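Local coordinates for Exo-beta-1,4-mannosidase (PDB 4LYP), which probably removes mannose units from the non-reducing ends of beta-1,4-linked manno-oligosaccharides as an extracellular family 5 glycoside hydrolase, and can also transfer sugars by transglycosylation, at residues 39-44 / 260-265; 207-212 / 251-256; 233-238 / 245-250. All blocks are in the same frame, centred on the assembly; numbering follows the deposited sequence.

Interaction 1 (39-44 / 260-265); sequences VKIASD and KHLVSA
Val39 and Ile41 receive the side chain of Leu262 at the N-terminal end of the TIM barrel, where the small hairpin of strands 40-41 and 48-50 lies against the start of the fifth barrel strand, 262-264. The two segments share no direct hydrogen bond. Their nearest CA atoms, those of Lys40 and Leu262, are 6.7 Å apart, and a single leucine spans much of that interval.

The tight part is the fork of Leu262. Leu262 CD1 meets Val39 CG1 at 3.8 Å, the two side chains crossing at about a right angle. The other branch turns to Ile41, with Leu262 CD2 3.7 Å from Ile41 CG1. Both early torsions of Ile41 are near -60° (chi1 -50°, chi2 -61°), which folds the chain back so that Ile41 CD1 also rests 3.9 Å from Leu262 CD2. A forked leucine suits this place because it can serve two hydrophobic neighbours at once, and beta-branched Val39 and Ile41 offer compact, stiff surfaces in return. Phe48 of the hairpin's second strand packs on both Ile41 and Leu262.

The other side is looser and wet. The CB of Lys40 points away from strand 262-264, and its ammonium nitrogen is hydrogen-bonded to the carbonyls of Phe38 and Glu35. Ordered waters lie between the two backbones. HOH 2 is within hydrogen-bonding distance of two carbonyls, 2.8 Å from Val39 O and 2.7 Å from Lys260 O. HOH 1 accepts a bond from the amide of Leu262, its oxygen 3.2 Å from Leu262 N, and is placed to donate to Val39 O. That same water sits in the plane of the His261 imidazole, at the ring's edge.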
loop_
_atom_site.group_PDB
_atom_site.type_symbol
_atom_site.label_atom_id
_atom_site.label_comp_id
_atom_site.label_asym_id
_atom_site.label_seq_id
_atom_site.Cartn_x
_atom_site.Cartn_y
_atom_site.Cartn_z
ATOM N N VAL A 39 -10.678 14.136 -3.808
ATOM C CA VAL A 39 -9.524 14.627 -3.017
ATOM C C VAL A 39 -8.632 15.397 -3.965
ATOM O O VAL A 39 -8.375 14.971 -5.102
ATOM C CB VAL A 39 -8.787 13.434 -2.361
ATOM C CG1 VAL A 39 -7.598 13.970 -1.564
ATOM C CG2 VAL A 39 -9.707 12.642 -1.492
ATOM N N LYS A 40 -8.099 16.543 -3.475
ATOM C CA LYS A 40 -7.293 17.440 -4.318
ATOM C C LYS A 40 -6.065 17.823 -3.528
ATOM O O LYS A 40 -5.983 17.609 -2.305
ATOM C CB LYS A 40 -8.081 18.728 -4.656
ATOM C CG LYS A 40 -9.423 18.420 -5.254
ATOM C CD LYS A 40 -10.267 19.679 -5.489
ATOM C CE LYS A 40 -11.718 19.288 -5.881
ATOM N NZ LYS A 40 -12.520 18.731 -4.678
ATOM N N ILE A 41 -5.108 18.444 -4.202
ATOM C CA ILE A 41 -3.984 19.092 -3.493
ATOM C C ILE A 41 -4.459 20.525 -3.181
ATOM O O ILE A 41 -4.986 21.223 -4.048
ATOM C CB ILE A 41 -2.706 19.129 -4.355
ATOM C CG1 ILE A 41 -2.373 17.756 -4.943
ATOM C CG2 ILE A 41 -1.544 19.756 -3.523
ATOM C CD1 ILE A 41 -2.134 16.727 -3.846
ATOM N N ALA A 42 -4.254 20.943 -1.953
ATOM C CA ALA A 42 -4.448 22.349 -1.629
ATOM C C ALA A 42 -3.707 23.232 -2.638
ATOM O O ALA A 42 -2.586 22.944 -3.034
ATOM C CB ALA A 42 -3.935 22.632 -0.263
ATOM N N SER A 43 -4.278 24.391 -2.990
ATOM C CA SER A 43 -3.646 25.315 -3.955
ATOM C C SER A 43 -2.255 25.767 -3.474
ATOM O O SER A 43 -1.379 25.989 -4.341
ATOM C CB SER A 43 -4.513 26.527 -4.152
ATOM O OG SER A 43 -4.601 27.228 -2.917
ATOM N N ASP A 44 -1.979 25.778 -2.134
ATOM C CA ASP A 44 -0.646 26.092 -1.631
ATOM C C ASP A 44 0.341 24.936 -1.479
ATOM O O ASP A 44 1.419 25.146 -0.991
ATOM C CB ASP A 44 -0.765 26.882 -0.317
ATOM C CG ASP A 44 -1.236 26.041 0.857
ATOM O OD1 ASP A 44 -1.475 26.718 1.930
ATOM O OD2 ASP A 44 -1.405 24.772 0.791
ATOM N N LYS A 260 -9.599 13.677 -13.269
ATOM C CA LYS A 260 -10.115 14.202 -12.020
ATOM C C LYS A 260 -9.343 13.733 -10.782
ATOM O O LYS A 260 -9.594 14.251 -9.703
ATOM C CB LYS A 260 -11.577 13.784 -11.840
ATOM C CG LYS A 260 -12.487 14.384 -12.939
ATOM C CD LYS A 260 -13.907 13.886 -12.831
ATOM C CE LYS A 260 -14.820 14.585 -13.868
ATOM N NZ LYS A 260 -14.654 16.056 -13.785
ATOM N N HIS A 261 -8.442 12.742 -10.940
ATOM C CA HIS A 261 -7.801 12.087 -9.780
ATOM C C HIS A 261 -6.358 12.479 -9.595
ATOM O O HIS A 261 -5.613 12.714 -10.561
ATOM C CB HIS A 261 -7.900 10.576 -10.009
ATOM C CG HIS A 261 -9.240 10.000 -9.677
ATOM N ND1 HIS A 261 -9.820 9.018 -10.447
ATOM C CD2 HIS A 261 -10.050 10.203 -8.586
ATOM C CE1 HIS A 261 -10.954 8.657 -9.868
ATOM N NE2 HIS A 261 -11.117 9.353 -8.706
ATOM N N LEU A 262 -5.951 12.429 -8.359
ATOM C CA LEU A 262 -4.536 12.511 -7.982
ATOM C C LEU A 262 -3.742 11.287 -8.459
ATOM O O LEU A 262 -4.312 10.195 -8.611
ATOM C CB LEU A 262 -4.419 12.651 -6.474
ATOM C CG LEU A 262 -5.126 13.852 -5.869
ATOM C CD1 LEU A 262 -4.966 13.843 -4.329
ATOM C CD2 LEU A 262 -4.611 15.174 -6.481
ATOM N N VAL A 263 -2.440 11.495 -8.623
ATOM C CA VAL A 263 -1.508 10.451 -9.023
ATOM C C VAL A 263 -0.370 10.410 -8.052
ATOM O O VAL A 263 0.225 11.458 -7.681
ATOM C CB VAL A 263 -1.026 10.660 -10.479
ATOM C CG1 VAL A 263 -0.057 9.550 -10.902
ATOM C CG2 VAL A 263 -2.212 10.723 -11.419
ATOM N N SER A 264 0.012 9.193 -7.679
ATOM C CA SER A 264 1.120 8.919 -6.792
ATOM C C SER A 264 2.127 7.933 -7.374
ATOM O O SER A 264 1.773 7.135 -8.236
ATOM C CB SER A 264 0.467 8.236 -5.492
ATOM O OG SER A 264 1.442 7.767 -4.614
ATOM N N ALA A 265 3.398 8.010 -6.923
ATOM C CA ALA A 265 4.462 7.181 -7.423
ATOM C C ALA A 265 4.651 5.872 -6.686
ATOM O O ALA A 265 5.313 4.979 -7.211
ATOM C CB ALA A 265 5.760 7.957 -7.382
HETATM O O HOH W 1 -8.572 12.528 -6.540
HETATM O O HOH W 2 -8.076 15.541 -7.818
#

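Interaction 2 (207-212 / 251-256); sequences DHIYTV and STFIKK
Ile209 and Ile254 mark the closest approach of two helix backbones, 197-213 and 244-257, which run in the same general direction with the CA atoms of these two residues 7.3 Å apart. The contact is purely apolar. Ile209 makes the close contacts from helix 197-213, chiefly through its gamma-methyl CG2, which reaches two residues that are consecutive in the other helix, with CD1 also against Ile254.

Phe253 meets this methyl with the rim of its ring: Ile209 CG2 lies near the ring plane, 3.8 Å from Phe253 CE2. A chi1 of 178° sets the phenyl ring of Phe253 opposite its own backbone N and extends it across to the neighbouring helix. On the inner side, Ile254 CG1 is 4.0 Å from Ile209 CG2, and the two isoleucines cross at about a right angle. Phenylalanine is suited to the outer margin, where a long, flat group can bridge two helices. The branched isoleucines fill the buried interval with short arms, and Ile254 also rests on Trp233 of the strand beneath.

On the far side of helix 197-213, Thr211 turns its hydroxyl back on the helix. Thr211 OG1 donates to Asp207 O over 2.9 Å, from the opposite face of the carbonyl plane to the amide of Thr211, and this carbonyl therefore takes two bonds. Between the helices, Gln213 NE2 binds the carbonyl of Ile254.

Neighbouring helices packed side by side, with their inner faces on the strands, are the outer layer of a (beta/alpha)8 TIM barrel, here that of a family 5 glycoside hydrolase.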
loop_
_atom_site.group_PDB
_atom_site.type_symbol
_atom_site.label_atom_id
_atom_site.label_comp_id
_atom_site.label_asym_id
_atom_site.label_seq_id
_atom_site.Cartn_x
_atom_site.Cartn_y
_atom_site.Cartn_z
ATOM N N ASP A 207 -2.226 -1.197 -20.705
ATOM C CA ASP A 207 -3.480 -1.842 -20.971
ATOM C C ASP A 207 -4.221 -2.158 -19.676
ATOM O O ASP A 207 -5.462 -2.007 -19.588
ATOM C CB ASP A 207 -3.286 -3.166 -21.751
ATOM C CG ASP A 207 -2.795 -2.968 -23.161
ATOM O OD1 ASP A 207 -2.910 -1.865 -23.727
ATOM O OD2 ASP A 207 -2.326 -3.969 -23.762
ATOM N N HIS A 208 -3.500 -2.632 -18.650
ATOM C CA HIS A 208 -4.147 -2.863 -17.358
ATOM C C HIS A 208 -4.651 -1.580 -16.726
ATOM O O HIS A 208 -5.770 -1.525 -16.196
ATOM C CB HIS A 208 -3.186 -3.609 -16.415
ATOM C CG HIS A 208 -3.772 -3.811 -15.075
ATOM N ND1 HIS A 208 -4.888 -4.596 -14.896
ATOM C CD2 HIS A 208 -3.472 -3.216 -13.829
ATOM C CE1 HIS A 208 -5.218 -4.532 -13.597
ATOM N NE2 HIS A 208 -4.356 -3.706 -12.937
ATOM N N ILE A 209 -3.805 -0.497 -16.757
ATOM C CA ILE A 209 -4.224 0.753 -16.189
ATOM C C ILE A 209 -5.484 1.260 -16.837
ATOM O O ILE A 209 -6.452 1.669 -16.140
ATOM C CB ILE A 209 -3.092 1.817 -16.297
ATOM C CG1 ILE A 209 -1.871 1.368 -15.494
ATOM C CG2 ILE A 209 -3.586 3.169 -15.898
ATOM C CD1 ILE A 209 -0.646 2.243 -15.741
ATOM N N TYR A 210 -5.576 1.182 -18.175
ATOM C CA TYR A 210 -6.773 1.619 -18.871
ATOM C C TYR A 210 -7.965 0.809 -18.406
ATOM O O TYR A 210 -9.060 1.371 -18.188
ATOM C CB TYR A 210 -6.551 1.422 -20.402
ATOM C CG TYR A 210 -7.789 1.794 -21.198
ATOM C CD1 TYR A 210 -8.824 0.870 -21.405
ATOM C CD2 TYR A 210 -7.972 3.087 -21.680
ATOM C CE1 TYR A 210 -9.986 1.250 -22.095
ATOM C CE2 TYR A 210 -9.113 3.463 -22.355
ATOM C CZ TYR A 210 -10.115 2.557 -22.503
ATOM O OH TYR A 210 -11.224 2.982 -23.208
ATOM N N THR A 211 -7.775 -0.514 -18.261
ATOM C CA THR A 211 -8.904 -1.382 -17.940
ATOM C C THR A 211 -9.415 -1.031 -16.526
ATOM O O THR A 211 -10.630 -0.957 -16.324
ATOM C CB THR A 211 -8.457 -2.828 -17.982
ATOM O OG1 THR A 211 -8.068 -3.164 -19.309
ATOM C CG2 THR A 211 -9.607 -3.752 -17.578
ATOM N N VAL A 212 -8.535 -0.775 -15.561
ATOM C CA VAL A 212 -9.008 -0.406 -14.217
ATOM C C VAL A 212 -9.616 0.966 -14.207
ATOM O O VAL A 212 -10.708 1.175 -13.620
ATOM C CB VAL A 212 -7.885 -0.548 -13.170
ATOM C CG1 VAL A 212 -8.396 -0.234 -11.791
ATOM C CG2 VAL A 212 -7.296 -1.959 -13.199
ATOM N N SER A 251 3.145 8.584 -15.148
ATOM C CA SER A 251 2.238 9.479 -14.404
ATOM C C SER A 251 1.341 10.282 -15.367
ATOM O O SER A 251 0.193 10.509 -15.092
ATOM C CB SER A 251 3.024 10.394 -13.486
ATOM O OG SER A 251 3.885 11.303 -14.225
ATOM N N THR A 252 1.913 10.701 -16.506
ATOM C CA THR A 252 1.153 11.509 -17.464
ATOM C C THR A 252 0.083 10.632 -18.114
ATOM O O THR A 252 -1.051 11.069 -18.307
ATOM C CB THR A 252 2.128 12.074 -18.526
ATOM O OG1 THR A 252 2.949 12.986 -17.864
ATOM C CG2 THR A 252 1.376 12.809 -19.692
ATOM N N PHE A 253 0.410 9.365 -18.414
ATOM C CA PHE A 253 -0.565 8.431 -18.970
ATOM C C PHE A 253 -1.736 8.269 -17.997
ATOM O O PHE A 253 -2.902 8.323 -18.366
ATOM C CB PHE A 253 0.083 7.058 -19.237
ATOM C CG PHE A 253 -0.849 6.034 -19.754
ATOM C CD1 PHE A 253 -1.108 5.939 -21.117
ATOM C CD2 PHE A 253 -1.531 5.178 -18.885
ATOM C CE1 PHE A 253 -2.014 4.961 -21.592
ATOM C CE2 PHE A 253 -2.423 4.273 -19.362
ATOM C CZ PHE A 253 -2.662 4.146 -20.704
ATOM N N ILE A 254 -1.415 8.049 -16.700
ATOM C CA ILE A 254 -2.442 7.825 -15.697
ATOM C C ILE A 254 -3.328 9.087 -15.541
ATOM O O ILE A 254 -4.543 8.961 -15.502
ATOM C CB ILE A 254 -1.808 7.446 -14.323
ATOM C CG1 ILE A 254 -1.188 6.080 -14.445
ATOM C CG2 ILE A 254 -2.799 7.498 -13.187
ATOM C CD1 ILE A 254 -0.336 5.709 -13.251
ATOM N N LYS A 255 -2.691 10.263 -15.498
ATOM C CA LYS A 255 -3.439 11.501 -15.330
ATOM C C LYS A 255 -4.363 11.756 -16.517
ATOM O O LYS A 255 -5.537 12.114 -16.357
ATOM C CB LYS A 255 -2.454 12.665 -15.175
ATOM C CG LYS A 255 -3.169 13.990 -14.965
ATOM C CD LYS A 255 -3.912 14.229 -13.692
ATOM C CE LYS A 255 -2.992 14.311 -12.522
ATOM N NZ LYS A 255 -3.709 14.741 -11.207
ATOM N N LYS A 256 -3.863 11.551 -17.741
ATOM C CA LYS A 256 -4.720 11.751 -18.917
ATOM C C LYS A 256 -5.882 10.700 -18.921
ATOM O O LYS A 256 -6.984 10.999 -19.351
ATOM C CB LYS A 256 -3.879 11.618 -20.187
ATOM C CG LYS A 256 -2.960 12.862 -20.430
ATOM C CD LYS A 256 -2.251 12.761 -21.765
ATOM C CE LYS A 256 -1.563 14.061 -22.257
ATOM N NZ LYS A 256 -0.514 14.612 -21.386
#

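Interaction 3 (233-238 / 245-250); sequences WQIANE and SWFEEI. With GAI (guanidine), chain C.
With chi1 at -66° and chi2 at 171°, Ile235 spreads its two branches over helix 244-257, CG2 going to Trp246 and CD1 to Phe247. The methyl Ile235 CG2 comes obliquely to the indole, 3.5 Å from Trp246 CH2, and stands 4.0 Å from Ile250 CG2. Ile235 CD1 meets the edge of the phenyl ring, 3.9 Å from Phe247 CD1. Within the helix, Trp246 CE3 lies over the centre of one face of the Phe247 ring, while Ile250 CG1 lies over one face of the Trp246 indole, toward its rim. The buried indole N-H of Trp246 is satisfied by Asn202 OD1.

This is the turn from strand to helix in a beta-alpha-beta unit of the TIM barrel, and a branched residue just past strand 230-234 seats the returning helix. Two and three residues on, Asn237 and Glu238 occupy the position at the end of strand four where clan GH-A enzymes carry their Asn-Glu pair, the glutamate being the acid/base. The extended chain of Glu238 presents both oxygens to a bound guanidine: Glu238 OE1 to N2 and OE2 to N1, each at 2.8 Å. Trp153 NE1 and His291 ND1 hold OE1 and OE2 respectively.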
loop_
_atom_site.group_PDB
_atom_site.type_symbol
_atom_site.label_atom_id
_atom_site.label_comp_id
_atom_site.label_asym_id
_atom_site.label_seq_id
_atom_site.Cartn_x
_atom_site.Cartn_y
_atom_site.Cartn_z
ATOM N N TRP A 233 -4.629 7.345 -8.067
ATOM C CA TRP A 233 -4.052 6.208 -8.818
ATOM C C TRP A 233 -2.581 6.201 -8.511
ATOM O O TRP A 233 -1.907 7.222 -8.629
ATOM C CB TRP A 233 -4.215 6.417 -10.309
ATOM C CG TRP A 233 -5.663 6.446 -10.692
ATOM C CD1 TRP A 233 -6.450 7.555 -11.020
ATOM C CD2 TRP A 233 -6.564 5.319 -10.740
ATOM N NE1 TRP A 233 -7.754 7.169 -11.225
ATOM C CE2 TRP A 233 -7.865 5.820 -11.073
ATOM C CE3 TRP A 233 -6.388 3.936 -10.550
ATOM C CZ2 TRP A 233 -8.957 4.991 -11.188
ATOM C CZ3 TRP A 233 -7.482 3.112 -10.653
ATOM C CH2 TRP A 233 -8.755 3.635 -10.990
ATOM N N GLN A 234 -2.060 5.046 -8.105
ATOM C CA GLN A 234 -0.635 4.927 -7.733
ATOM C C GLN A 234 0.065 4.039 -8.733
ATOM O O GLN A 234 -0.400 2.911 -8.989
ATOM C CB GLN A 234 -0.520 4.420 -6.309
ATOM C CG GLN A 234 0.928 4.219 -5.882
ATOM C CD GLN A 234 0.927 4.020 -4.394
ATOM O OE1 GLN A 234 0.755 2.870 -3.915
ATOM N NE2 GLN A 234 1.073 5.110 -3.619
ATOM N N ILE A 235 1.146 4.567 -9.329
ATOM C CA ILE A 235 1.819 3.840 -10.431
ATOM C C ILE A 235 2.035 2.358 -10.043
ATOM O O ILE A 235 1.622 1.421 -10.745
ATOM C CB ILE A 235 3.124 4.519 -10.784
ATOM C CG1 ILE A 235 2.926 5.919 -11.389
ATOM C CG2 ILE A 235 3.883 3.623 -11.811
ATOM C CD1 ILE A 235 4.219 6.717 -11.555
ATOM N N ALA A 236 2.782 2.154 -8.945
ATOM C CA ALA A 236 3.131 0.800 -8.565
ATOM C C ALA A 236 3.681 0.871 -7.164
ATOM O O ALA A 236 4.214 1.864 -6.699
ATOM C CB ALA A 236 4.210 0.165 -9.489
ATOM N N ASN A 237 3.634 -0.283 -6.470
ATOM C CA ASN A 237 4.257 -0.408 -5.152
ATOM C C ASN A 237 5.803 -0.498 -5.340
ATOM O O ASN A 237 6.315 -1.463 -5.921
ATOM C CB ASN A 237 3.741 -1.676 -4.481
ATOM C CG ASN A 237 4.343 -1.862 -3.143
ATOM O OD1 ASN A 237 4.329 -0.917 -2.303
ATOM N ND2 ASN A 237 4.891 -3.027 -2.882
ATOM N N GLU A 238 6.506 0.507 -4.794
ATOM C CA GLU A 238 7.975 0.470 -4.590
ATOM C C GLU A 238 8.789 0.255 -5.873
ATOM O O GLU A 238 9.640 -0.621 -5.903
ATOM C CB GLU A 238 8.349 -0.539 -3.535
ATOM C CG GLU A 238 7.646 -0.300 -2.194
ATOM C CD GLU A 238 8.209 -1.102 -1.074
ATOM O OE1 GLU A 238 9.132 -1.952 -1.298
ATOM O OE2 GLU A 238 7.797 -0.858 0.107
ATOM N N SER A 245 12.435 9.477 -16.414
ATOM C CA SER A 245 11.607 9.505 -17.642
ATOM C C SER A 245 10.444 8.521 -17.562
ATOM O O SER A 245 9.390 8.759 -18.138
ATOM C CB SER A 245 12.494 9.143 -18.848
ATOM O OG SER A 245 13.164 7.873 -18.645
ATOM N N TRP A 246 10.626 7.396 -16.839
ATOM C CA TRP A 246 9.530 6.420 -16.696
ATOM C C TRP A 246 8.449 6.994 -15.775
ATOM O O TRP A 246 7.261 6.920 -16.099
ATOM C CB TRP A 246 10.078 5.109 -16.203
ATOM C CG TRP A 246 9.062 4.062 -15.930
ATOM C CD1 TRP A 246 8.475 3.249 -16.845
ATOM C CD2 TRP A 246 8.498 3.700 -14.618
ATOM N NE1 TRP A 246 7.586 2.378 -16.226
ATOM C CE2 TRP A 246 7.581 2.614 -14.866
ATOM C CE3 TRP A 246 8.670 4.181 -13.315
ATOM C CZ2 TRP A 246 6.871 2.008 -13.848
ATOM C CZ3 TRP A 246 7.992 3.509 -12.284
ATOM C CH2 TRP A 246 7.071 2.464 -12.562
ATOM N N PHE A 247 8.852 7.614 -14.651
ATOM C CA PHE A 247 7.878 8.268 -13.821
ATOM C C PHE A 247 7.142 9.324 -14.599
ATOM O O PHE A 247 5.900 9.457 -14.437
ATOM C CB PHE A 247 8.526 8.908 -12.602
ATOM C CG PHE A 247 8.953 7.916 -11.564
ATOM C CD1 PHE A 247 8.006 7.280 -10.713
ATOM C CD2 PHE A 247 10.324 7.569 -11.396
ATOM C CE1 PHE A 247 8.400 6.386 -9.752
ATOM C CE2 PHE A 247 10.693 6.652 -10.406
ATOM C CZ PHE A 247 9.728 6.071 -9.582
ATOM N N GLU A 248 7.832 10.134 -15.400
ATOM C CA GLU A 248 7.148 11.196 -16.159
ATOM C C GLU A 248 6.119 10.597 -17.106
ATOM O O GLU A 248 4.962 11.007 -17.210
ATOM C CB GLU A 248 8.202 12.001 -16.957
ATOM C CG GLU A 248 7.602 13.108 -17.811
ATOM C CD GLU A 248 7.043 14.125 -16.904
ATOM O OE1 GLU A 248 7.675 14.523 -15.894
ATOM O OE2 GLU A 248 5.972 14.573 -17.242
ATOM N N GLU A 249 6.530 9.546 -17.823
ATOM C CA GLU A 249 5.643 9.006 -18.834
ATOM C C GLU A 249 4.429 8.312 -18.221
ATOM O O GLU A 249 3.316 8.473 -18.716
ATOM C CB GLU A 249 6.484 8.040 -19.692
ATOM C CG GLU A 249 5.947 7.837 -21.085
ATOM C CD GLU A 249 5.551 6.448 -21.108
ATOM O OE1 GLU A 249 6.138 5.549 -21.799
ATOM O OE2 GLU A 249 4.667 6.257 -20.310
ATOM N N ILE A 250 4.647 7.462 -17.210
ATOM C CA ILE A 250 3.513 6.711 -16.686
ATOM C C ILE A 250 2.585 7.624 -15.930
ATOM O O ILE A 250 1.362 7.480 -15.998
ATOM C CB ILE A 250 3.939 5.474 -15.861
ATOM C CG1 ILE A 250 4.878 4.490 -16.527
ATOM C CG2 ILE A 250 2.660 4.685 -15.446
ATOM C CD1 ILE A 250 4.267 3.890 -17.801
HETATM C C GAI C . 9.395 -4.260 1.173
HETATM N N1 GAI C . 8.683 -3.180 1.492
HETATM N N2 GAI C . 10.179 -4.122 0.091
HETATM N N3 GAI C . 9.297 -5.385 1.789
#

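In the fold
The three contacts lie within one sector of the barrel. Interaction 3 is nested along the chain inside the loop closed by interaction 2, and also within the much longer loop closed by interaction 1. Interactions 2 and 3 share helix 244-257, and their centres are 10 Å apart; interaction 1 lies about 16 and 15 Å from them. Strands 230-234 and 262-264 are neighbours in the sheet, joined by backbone hydrogen bonds, among them one from Ile235 N to Ser264 O. Val263 packs on Ile254, and Trp233 on both Ile254 and Val212. Helix layer, strands and N-terminal hairpin thus form a continuous body, with the guanidine-binding Glu238 carried at the opposite barrel end from the hairpin.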